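Local coordinates for quinonprotein alcohol dehydrogenase-like protein (Bacteroides thetaiotaomicron VPI-5482, PDB 4R5O) that is of unknown function but binds calcium and joins an immunoglobulin-like beta-sandwich domain to a seven-bladed beta-propeller, at residues F104-D109 against V413-S418; D396-V401 against E417-Q422. All coordinates share one frame; numbering follows the deposited sequence. Where two conformers were deposited one is given.

Contact 1: residues F104-D109 against V413-S418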
loop_
_atom_site.group_PDB
_atom_site.type_symbol
_atom_site.label_atom_id
_atom_site.label_comp_id
_atom_site.label_asym_id
_atom_site.label_seq_id
_atom_site.Cartn_x
_atom_site.Cartn_y
_atom_site.Cartn_z
ATOM N N PHE A 104 10.399 2.320 2.719
ATOM C CA PHE A 104 9.170 1.539 2.442
ATOM C C PHE A 104 7.907 2.384 2.565
ATOM O O PHE A 104 7.892 3.352 3.335
ATOM C CB PHE A 104 9.044 0.331 3.402
ATOM C CG PHE A 104 9.051 0.709 4.868
ATOM C CD1 PHE A 104 7.881 1.101 5.509
ATOM C CD2 PHE A 104 10.224 0.652 5.613
ATOM C CE1 PHE A 104 7.892 1.460 6.860
ATOM C CE2 PHE A 104 10.236 1.014 6.958
ATOM C CZ PHE A 104 9.068 1.397 7.579
ATOM N N PHE A 105 6.835 1.979 1.849
ATOM C CA PHE A 105 5.514 2.607 1.988
ATOM C C PHE A 105 4.807 1.961 3.156
ATOM O O PHE A 105 5.150 0.845 3.531
ATOM C CB PHE A 105 4.654 2.523 0.704
ATOM C CG PHE A 105 5.230 3.083 -0.590
ATOM C CD1 PHE A 105 5.209 4.454 -0.847
ATOM C CD2 PHE A 105 5.728 2.234 -1.573
ATOM C CE1 PHE A 105 5.713 4.961 -2.045
ATOM C CE2 PHE A 105 6.220 2.737 -2.779
ATOM C CZ PHE A 105 6.209 4.090 -3.006
ATOM N N TYR A 106 3.901 2.657 3.792
ATOM C CA TYR A 106 3.120 2.061 4.863
ATOM C C TYR A 106 1.737 2.657 4.752
ATOM O O TYR A 106 1.586 3.867 4.557
ATOM C CB TYR A 106 3.749 2.208 6.278
ATOM C CG TYR A 106 3.911 3.617 6.819
ATOM C CD1 TYR A 106 5.060 4.356 6.558
ATOM C CD2 TYR A 106 2.963 4.168 7.682
ATOM C CE1 TYR A 106 5.226 5.642 7.072
ATOM C CE2 TYR A 106 3.116 5.452 8.199
ATOM C CZ TYR A 106 4.255 6.182 7.897
ATOM O OH TYR A 106 4.419 7.447 8.385
ATOM N N VAL A 107 0.738 1.782 4.748
ATOM C CA VAL A 107 -0.665 2.145 4.622
ATOM C C VAL A 107 -1.183 2.407 6.037
ATOM O O VAL A 107 -1.235 1.500 6.855
ATOM C CB VAL A 107 -1.456 1.043 3.855
ATOM C CG1 VAL A 107 -2.937 1.412 3.712
ATOM C CG2 VAL A 107 -0.826 0.784 2.493
ATOM N N ALA A 108 -1.467 3.667 6.338
ATOM C CA ALA A 108 -1.970 4.172 7.617
ATOM C C ALA A 108 -2.784 5.421 7.362
ATOM O O ALA A 108 -2.462 6.174 6.447
ATOM C CB ALA A 108 -0.818 4.450 8.585
ATOM N N ASP A 109 -3.877 5.594 8.113
ATOM C CA ASP A 109 -4.886 6.658 8.032
ATOM C C ASP A 109 -5.420 6.744 6.591
ATOM O O ASP A 109 -5.589 7.828 6.042
ATOM C CB ASP A 109 -4.374 8.040 8.531
ATOM C CG ASP A 109 -5.463 9.019 9.021
ATOM O OD1 ASP A 109 -6.579 8.556 9.396
ATOM O OD2 ASP A 109 -5.174 10.220 9.117
ATOM N N VAL A 413 8.925 4.050 13.676
ATOM C CA VAL A 413 8.033 4.955 12.957
ATOM C C VAL A 413 6.804 5.152 13.831
ATOM O O VAL A 413 6.079 4.192 14.082
ATOM C CB VAL A 413 7.685 4.426 11.544
ATOM C CG1 VAL A 413 6.911 5.466 10.736
ATOM C CG2 VAL A 413 8.936 3.985 10.796
ATOM N N ASP A 414 6.599 6.359 14.357
ATOM C CA ASP A 414 5.438 6.626 15.200
ATOM C C ASP A 414 4.239 6.794 14.291
ATOM O O ASP A 414 4.316 7.507 13.297
ATOM C CB ASP A 414 5.664 7.846 16.115
ATOM C CG ASP A 414 4.556 8.141 17.126
ATOM O OD1 ASP A 414 3.730 7.227 17.400
ATOM O OD2 ASP A 414 4.540 9.269 17.679
ATOM N N CYS A 415 3.165 6.062 14.577
ATOM C CA CYS A 415 1.972 6.088 13.740
ATOM C C CYS A 415 0.780 6.657 14.523
ATOM O O CYS A 415 -0.271 6.917 13.926
ATOM C CB CYS A 415 1.671 4.688 13.205
ATOM S SG CYS A 415 2.920 4.051 12.058
ATOM N N GLY A 416 0.962 6.850 15.826
ATOM C CA GLY A 416 -0.062 7.395 16.703
ATOM C C GLY A 416 -1.296 6.533 16.821
ATOM O O GLY A 416 -1.196 5.325 17.001
ATOM N N GLU A 417 -2.461 7.155 16.668
ATOM C CA GLU A 417 -3.787 6.555 16.804
ATOM C C GLU A 417 -4.212 5.731 15.580
ATOM O O GLU A 417 -5.195 4.977 15.663
ATOM C CB GLU A 417 -4.819 7.662 17.030
ATOM C CG GLU A 417 -4.679 8.324 18.391
ATOM C CD GLU A 417 -5.602 9.494 18.655
ATOM O OE1 GLU A 417 -6.017 10.169 17.683
ATOM O OE2 GLU A 417 -5.837 9.789 19.850
ATOM N N SER A 418 -3.482 5.863 14.465
ATOM C CA SER A 418 -3.793 5.165 13.229
ATOM C C SER A 418 -2.822 3.992 13.037
ATOM O O SER A 418 -1.624 4.191 12.825
ATOM C CB SER A 418 -3.760 6.126 12.040
ATOM O OG SER A 418 -2.522 6.810 11.943
#
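Strands 104-108 and 413-416 run almost parallel, 14° between directions, their axes 10.0 Å apart at closest approach; beyond them the chains draw together, CA of Asp-109 coming 5.5 Å from CA of Ser-418. No hydrogen bond crosses the gap, so packing, mostly of side chains, fills it: Tyr-106 and Ala-108 point toward the other segment, as do Val-413 and Cys-415, and the ring end of Phe-104 reaches it. Val-413 splits its methyls between two aromatics, CG2 4.1 Å from CZ of Phe-104 and CG1 4.0 Å from CZ of Tyr-106, both oblique to the rings. Tyr-106 carries CG between its backbone N and carbonyl carbon (chi1 63°), which sends the ring across to a second partner: SG of Cys-415 sits 4.9 Å from the ring centroid and 44° off its normal, a sulfur-aromatic contact. A type II' turn spans Cys-415 to Ser-418. OG of Ser-418 reaches back to O of Cys-415, 3.0 Å away and almost in line with the carbonyl bond; its CB meets CB of Asp-109 at 4.0 Å. On the outward side OD1 of Asp-414 accepts the N-H of Gly-416, an Asx turn. Strand 409-416 is the outer edge of the last propeller sheet, here laid over the first; Ile-400 from strand 397-403 and Tyr-115 from strand 111-116 close in around Tyr-106 and Val-413.

Contact 2: residues D396-V401 against E417-Q422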
loop_
_atom_site.group_PDB
_atom_site.type_symbol
_atom_site.label_atom_id
_atom_site.label_comp_id
_atom_site.label_asym_id
_atom_site.label_seq_id
_atom_site.Cartn_x
_atom_site.Cartn_y
_atom_site.Cartn_z
ATOM N N ASP A 396 -3.652 3.186 22.779
ATOM C CA ASP A 396 -3.937 3.218 21.329
ATOM C C ASP A 396 -2.856 4.086 20.608
ATOM O O ASP A 396 -3.136 5.135 20.002
ATOM C CB ASP A 396 -5.376 3.712 20.989
ATOM C CG ASP A 396 -5.725 3.755 19.495
ATOM O OD1 ASP A 396 -5.348 2.805 18.761
ATOM O OD2 ASP A 396 -6.395 4.725 19.065
ATOM N N GLU A 397 -1.609 3.634 20.721
ATOM C CA GLU A 397 -0.474 4.265 20.078
ATOM C C GLU A 397 0.286 3.148 19.365
ATOM O O GLU A 397 0.642 2.125 19.967
ATOM C CB GLU A 397 0.377 5.094 21.053
ATOM C CG GLU A 397 0.636 4.456 22.405
ATOM C CD GLU A 397 1.146 5.388 23.489
ATOM O OE1 GLU A 397 1.218 6.616 23.250
ATOM O OE2 GLU A 397 1.362 4.895 24.620
ATOM N N SER A 398 0.419 3.311 18.043
ATOM C CA SER A 398 1.044 2.322 17.194
ATOM C C SER A 398 2.371 2.811 16.644
ATOM O O SER A 398 2.585 4.016 16.428
ATOM C CB SER A 398 0.113 1.955 16.047
ATOM O OG SER A 398 -1.079 1.397 16.567
ATOM N N LYS A 399 3.256 1.850 16.401
ATOM C CA LYS A 399 4.574 2.091 15.867
ATOM C C LYS A 399 4.988 0.965 14.925
ATOM O O LYS A 399 4.470 -0.148 15.021
ATOM C CB LYS A 399 5.606 2.244 17.002
ATOM C CG LYS A 399 5.748 1.019 17.900
ATOM C CD LYS A 399 6.722 1.260 19.022
ATOM C CE LYS A 399 6.719 0.127 20.010
ATOM N NZ LYS A 399 7.684 0.391 21.103
ATOM N N ILE A 400 5.925 1.270 14.013
ATOM C CA ILE A 400 6.545 0.290 13.132
ATOM C C ILE A 400 7.989 0.171 13.607
ATOM O O ILE A 400 8.733 1.148 13.565
ATOM C CB ILE A 400 6.417 0.591 11.610
ATOM C CG1 ILE A 400 4.950 0.684 11.178
ATOM C CG2 ILE A 400 7.171 -0.464 10.805
ATOM C CD1 ILE A 400 4.760 1.213 9.770
ATOM N N VAL A 401 8.362 -0.997 14.121
ATOM C CA VAL A 401 9.727 -1.236 14.581
ATOM C C VAL A 401 10.413 -2.079 13.517
ATOM O O VAL A 401 9.877 -3.101 13.091
ATOM C CB VAL A 401 9.802 -1.870 15.994
ATOM C CG1 VAL A 401 11.249 -2.088 16.415
ATOM C CG2 VAL A 401 9.081 -0.998 17.020
ATOM N N GLU A 417 -2.461 7.155 16.668
ATOM C CA GLU A 417 -3.787 6.555 16.804
ATOM C C GLU A 417 -4.212 5.731 15.580
ATOM O O GLU A 417 -5.195 4.977 15.663
ATOM C CB GLU A 417 -4.819 7.662 17.030
ATOM C CG GLU A 417 -4.679 8.324 18.391
ATOM C CD GLU A 417 -5.602 9.494 18.655
ATOM O OE1 GLU A 417 -6.017 10.169 17.683
ATOM O OE2 GLU A 417 -5.837 9.789 19.850
ATOM N N SER A 418 -3.482 5.863 14.465
ATOM C CA SER A 418 -3.793 5.165 13.229
ATOM C C SER A 418 -2.822 3.992 13.037
ATOM O O SER A 418 -1.624 4.191 12.825
ATOM C CB SER A 418 -3.760 6.126 12.040
ATOM O OG SER A 418 -2.522 6.810 11.943
ATOM N N VAL A 419 -3.367 2.759 13.136
ATOM C CA VAL A 419 -2.637 1.491 12.985
ATOM C C VAL A 419 -2.279 1.242 11.506
ATOM O O VAL A 419 -3.195 1.165 10.675
ATOM C CB VAL A 419 -3.435 0.279 13.542
ATOM C CG1 VAL A 419 -2.612 -0.999 13.468
ATOM C CG2 VAL A 419 -3.897 0.528 14.977
ATOM N N PRO A 420 -0.982 1.052 11.161
ATOM C CA PRO A 420 -0.657 0.708 9.772
ATOM C C PRO A 420 -1.142 -0.714 9.482
ATOM O O PRO A 420 -1.033 -1.596 10.345
ATOM C CB PRO A 420 0.866 0.864 9.675
ATOM C CG PRO A 420 1.340 1.041 11.061
ATOM C CD PRO A 420 0.219 1.068 12.023
ATOM N N SER A 421 -1.755 -0.918 8.309
ATOM C CA SER A 421 -2.339 -2.217 7.955
ATOM C C SER A 421 -1.406 -3.081 7.106
ATOM O O SER A 421 -1.551 -4.315 7.095
ATOM C CB SER A 421 -3.646 -2.014 7.196
ATOM O OG SER A 421 -3.475 -1.195 6.051
ATOM N N GLN A 422 -0.464 -2.434 6.396
ATOM C CA GLN A 422 0.452 -3.090 5.480
ATOM C C GLN A 422 1.665 -2.217 5.168
ATOM O O GLN A 422 1.551 -1.008 5.224
ATOM C CB GLN A 422 -0.336 -3.369 4.205
ATOM C CG GLN A 422 0.392 -4.143 3.166
ATOM C CD GLN A 422 -0.570 -4.544 2.143
ATOM O OE1 GLN A 422 -1.713 -4.109 2.156
ATOM N NE2 GLN A 422 -0.131 -5.406 1.258
#
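Ile-400 and Pro-420 make the close-packed end of this contact, passing side by side and pointing in opposing directions. CG1 of Ile-400 stands anti to its own carbonyl carbon (chi1 -59°), which brings that branch up to the rim of the proline ring, 3.6 Å from CG of Pro-420, with CD1 alongside, 3.7 Å from the same CG. Cys-415, Thr-389 and Ala-108 touch the proline as well, burying it. Two residues earlier in the strand, CB of Ser-398 lies 4.1 Å from CD of Pro-420, and OG of Ser-398 has CG2 of Val-419 at 3.4 Å; that hydroxyl is hydrogen-bonded to OG1 of Thr-391. The loop 417-421 leads the chain from the outermost strand of the last propeller sheet to strand 422-424, which pairs with strand 103-108 and so completes the first sheet, the "velcro" closure of beta-propellers. Toward solvent the fit is looser. Asp-396 meets Glu-417 through a CA-H...O contact, O of Asp-396 lying 3.6 Å from CA of Glu-417, and its side chain crosses that of the glutamate at about a right angle. An alanine in place of Asp-396 would remove the carboxylate beside CB and CG of Glu-417 and is likely to leave that flank of the glutamate uncovered. The carboxylates are not in contact: OD2 of Asp-396 and OE2 of Glu-417 stand 5.2 Å apart, and their like charges probably disfavour a closer approach.

Overall arrangement
Both contacts gather round the closure of the propeller, their centres about 5 Å apart, and share Glu-417 and Ser-418. Contact 1 joins two different sheets face to face, through aromatic, aliphatic and sulfur groups that are mostly buried. Contact 2 instead sets the closing loop against strand 397-403 of the last sheet; it is apolar at its inner end and acidic at its exposed one. Backbone bonds run between strands 397-403 and 409-416, one segment from each contact, where Cys-415 and Gly-416 both pair with Ser-398 in a classic beta bulge, while both contacts themselves rest on packing. SG of Cys-415 packs on Pro-420, linking the two buried regions.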